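Local coordinates for ThermoDBP-single stranded DNA binding protein (Thermoproteus tenax, PDB 3TEK), which binds single-stranded DNA and probably takes the place of the canonical single-stranded DNA-binding protein in the Thermoproteales, at residues 26-32 against 117-123. Residues are numbered along the deposited sequence; the frame is centred on the assembly and turned at random.
Sequences VLIRWNT and MISTELV
Trp30 and Leu122 meet on the buried face of two antiparallel strands, 26-31 and 117-123, whose axes run at 161° to each other. Leu122 brings CD1 to within 4.0 Å of Trp30 CE3, slanting in at the benzo part of the indole, and CG2 of Thr120 approaches the same atom at 4.1 Å. The indole reaches this position because CG of Trp30 lies anti to the backbone N (chi1 173°). Ile28 lies beside Leu122 on the same face, the two side chains meeting at their CB atoms (4.4 Å). Beneath these side chains the backbones are tightly zipped: Ile28 and Leu122 exchange two backbone hydrogen bonds, the one from Ile28 N to Leu122 O being short (2.7 Å) and almost straight, and Trp30 and Thr120 exchange two more. At Thr32 the pairing changes form: its N donates to Ile118 O, while its OG1 accepts Ile118 N at 3.1 Å; the side-chain oxygen thus stands in for a backbone carbonyl.

The other face, partly exposed, is looser and more polar. Arg29 and Glu121 lie side by side, with Glu121 OE2 at the edge of the guanidinium, yet their salt bridge is long (NE to OE2 3.9 Å) and the two planes are 68° apart. Each has a firmer partner elsewhere, Glu16 for Arg29 and Asn134 for Glu121. Leu27 CD1 touches Val123 CG2 at 3.9 Å, and Asn31 OD1, bonded to Gly33 N, lies against Met117 CB.

The pair forms the middle of a four-stranded antiparallel sheet, flanked by strand 13-20 next to 26-31 and strand 131-142 next to 117-123. Helix 52-68 packs on Ile28, Trp30 and Leu122, and helix 83-108 covers Ile118 and Leu122.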
loop_
_atom_site.group_PDB
_atom_site.type_symbol
_atom_site.label_atom_id
_atom_site.label_comp_id
_atom_site.label_asym_id
_atom_site.label_seq_id
_atom_site.Cartn_x
_atom_site.Cartn_y
_atom_site.Cartn_z
ATOM N N VAL A 26 -3.296 0.634 13.724
ATOM C CA VAL A 26 -3.956 1.400 12.687
ATOM C C VAL A 26 -4.319 0.477 11.545
ATOM O O VAL A 26 -3.438 -0.092 10.887
ATOM C CB VAL A 26 -3.081 2.563 12.186
ATOM C CG1 VAL A 26 -3.882 3.451 11.210
ATOM C CG2 VAL A 26 -2.556 3.419 13.380
ATOM N N LEU A 27 -5.625 0.307 11.337
ATOM C CA LEU A 27 -6.134 -0.362 10.133
ATOM C C LEU A 27 -6.172 0.638 8.983
ATOM O O LEU A 27 -6.814 1.674 9.094
ATOM C CB LEU A 27 -7.521 -0.937 10.388
ATOM C CG LEU A 27 -8.239 -1.647 9.244
ATOM C CD1 LEU A 27 -7.406 -2.774 8.652
ATOM C CD2 LEU A 27 -9.548 -2.186 9.745
ATOM N N ILE A 28 -5.470 0.340 7.891
ATOM C CA ILE A 28 -5.409 1.249 6.771
ATOM C C ILE A 28 -6.005 0.590 5.525
ATOM O O ILE A 28 -5.614 -0.512 5.133
ATOM C CB ILE A 28 -3.990 1.673 6.467
ATOM C CG1 ILE A 28 -3.336 2.312 7.700
ATOM C CG2 ILE A 28 -3.960 2.633 5.280
ATOM C CD1 ILE A 28 -1.951 2.759 7.434
ATOM N N ARG A 29 -6.959 1.288 4.917
ATOM C CA ARG A 29 -7.527 0.899 3.647
ATOM C C ARG A 29 -6.893 1.791 2.605
ATOM O O ARG A 29 -7.047 3.007 2.660
ATOM C CB ARG A 29 -9.046 1.079 3.647
ATOM C CG ARG A 29 -9.754 0.163 4.637
ATOM C CD ARG A 29 -11.227 0.486 4.826
ATOM N NE ARG A 29 -11.732 -0.238 5.997
ATOM C CZ ARG A 29 -12.254 0.300 7.104
ATOM N NH1 ARG A 29 -12.413 1.616 7.236
ATOM N NH2 ARG A 29 -12.658 -0.505 8.087
ATOM N N TRP A 30 -6.200 1.183 1.647
ATOM C CA TRP A 30 -5.383 1.931 0.712
ATOM C C TRP A 30 -5.702 1.569 -0.734
ATOM O O TRP A 30 -5.610 0.414 -1.120
ATOM C CB TRP A 30 -3.911 1.667 1.043
ATOM C CG TRP A 30 -2.910 2.232 0.083
ATOM C CD1 TRP A 30 -2.951 3.447 -0.524
ATOM C CD2 TRP A 30 -1.710 1.596 -0.373
ATOM N NE1 TRP A 30 -1.856 3.614 -1.325
ATOM C CE2 TRP A 30 -1.077 2.492 -1.261
ATOM C CE3 TRP A 30 -1.124 0.355 -0.136
ATOM C CZ2 TRP A 30 0.129 2.194 -1.900
ATOM C CZ3 TRP A 30 0.077 0.058 -0.773
ATOM C CH2 TRP A 30 0.692 0.980 -1.642
ATOM N N ASN A 31 -6.112 2.553 -1.521
ATOM C CA ASN A 31 -6.253 2.358 -2.966
ATOM C C ASN A 31 -5.137 3.086 -3.659
ATOM O O ASN A 31 -4.937 4.252 -3.429
ATOM C CB ASN A 31 -7.610 2.845 -3.498
ATOM C CG ASN A 31 -7.858 2.451 -4.992
ATOM O OD1 ASN A 31 -6.920 2.322 -5.795
ATOM N ND2 ASN A 31 -9.131 2.264 -5.355
ATOM N N THR A 32 -4.421 2.378 -4.530
ATOM C CA THR A 32 -3.247 2.915 -5.211
ATOM C C THR A 32 -3.588 4.047 -6.143
ATOM O O THR A 32 -2.734 4.881 -6.467
ATOM C CB THR A 32 -2.592 1.843 -6.117
ATOM O OG1 THR A 32 -3.513 1.458 -7.150
ATOM C CG2 THR A 32 -2.189 0.622 -5.291
ATOM N N MET A 117 -6.301 -0.324 -10.775
ATOM C CA MET A 117 -6.019 0.105 -9.437
ATOM C C MET A 117 -6.161 -1.036 -8.447
ATOM O O MET A 117 -6.954 -1.924 -8.629
ATOM C CB MET A 117 -6.881 1.286 -9.048
ATOM C CG MET A 117 -8.295 1.113 -9.331
ATOM S SD MET A 117 -9.216 2.619 -9.137
ATOM C CE MET A 117 -10.768 2.047 -9.678
ATOM N N ILE A 118 -5.361 -1.019 -7.413
ATOM C CA ILE A 118 -5.427 -2.052 -6.418
ATOM C C ILE A 118 -5.916 -1.447 -5.132
ATOM O O ILE A 118 -5.458 -0.422 -4.731
ATOM C CB ILE A 118 -4.060 -2.640 -6.202
ATOM C CG1 ILE A 118 -3.609 -3.308 -7.481
ATOM C CG2 ILE A 118 -4.056 -3.630 -5.082
ATOM C CD1 ILE A 118 -2.195 -3.612 -7.523
ATOM N N SER A 119 -6.872 -2.086 -4.500
ATOM C CA SER A 119 -7.243 -1.701 -3.157
ATOM C C SER A 119 -6.867 -2.857 -2.234
ATOM O O SER A 119 -7.101 -4.045 -2.548
ATOM C CB SER A 119 -8.725 -1.419 -3.031
ATOM O OG SER A 119 -9.441 -2.624 -3.189
ATOM N N THR A 120 -6.286 -2.507 -1.105
ATOM C CA THR A 120 -5.910 -3.518 -0.128
ATOM C C THR A 120 -6.026 -2.957 1.279
ATOM O O THR A 120 -6.346 -1.782 1.468
ATOM C CB THR A 120 -4.505 -4.067 -0.414
ATOM O OG1 THR A 120 -4.273 -5.237 0.410
ATOM C CG2 THR A 120 -3.446 -2.972 -0.205
ATOM N N GLU A 121 -5.836 -3.820 2.259
ATOM C CA GLU A 121 -5.870 -3.424 3.660
ATOM C C GLU A 121 -4.578 -3.803 4.346
ATOM O O GLU A 121 -4.027 -4.873 4.086
ATOM C CB GLU A 121 -7.002 -4.120 4.389
ATOM C CG GLU A 121 -8.370 -3.719 3.935
ATOM C CD GLU A 121 -9.451 -4.069 4.971
ATOM O OE1 GLU A 121 -9.149 -4.674 6.042
ATOM O OE2 GLU A 121 -10.602 -3.720 4.694
ATOM N N LEU A 122 -4.118 -2.907 5.217
ATOM C CA LEU A 122 -2.903 -3.069 6.025
ATOM C C LEU A 122 -3.233 -2.773 7.501
ATOM O O LEU A 122 -4.134 -1.960 7.793
ATOM C CB LEU A 122 -1.812 -2.072 5.553
ATOM C CG LEU A 122 -1.694 -1.806 4.029
ATOM C CD1 LEU A 122 -0.813 -0.610 3.712
ATOM C CD2 LEU A 122 -1.159 -3.059 3.299
ATOM N N VAL A 123 -2.508 -3.422 8.411
ATOM C CA VAL A 123 -2.532 -3.056 9.853
ATOM C C VAL A 123 -1.104 -2.643 10.253
ATOM O O VAL A 123 -0.147 -3.405 10.072
ATOM C CB VAL A 123 -3.031 -4.227 10.742
ATOM C CG1 VAL A 123 -2.959 -3.879 12.283
ATOM C CG2 VAL A 123 -4.464 -4.604 10.378
#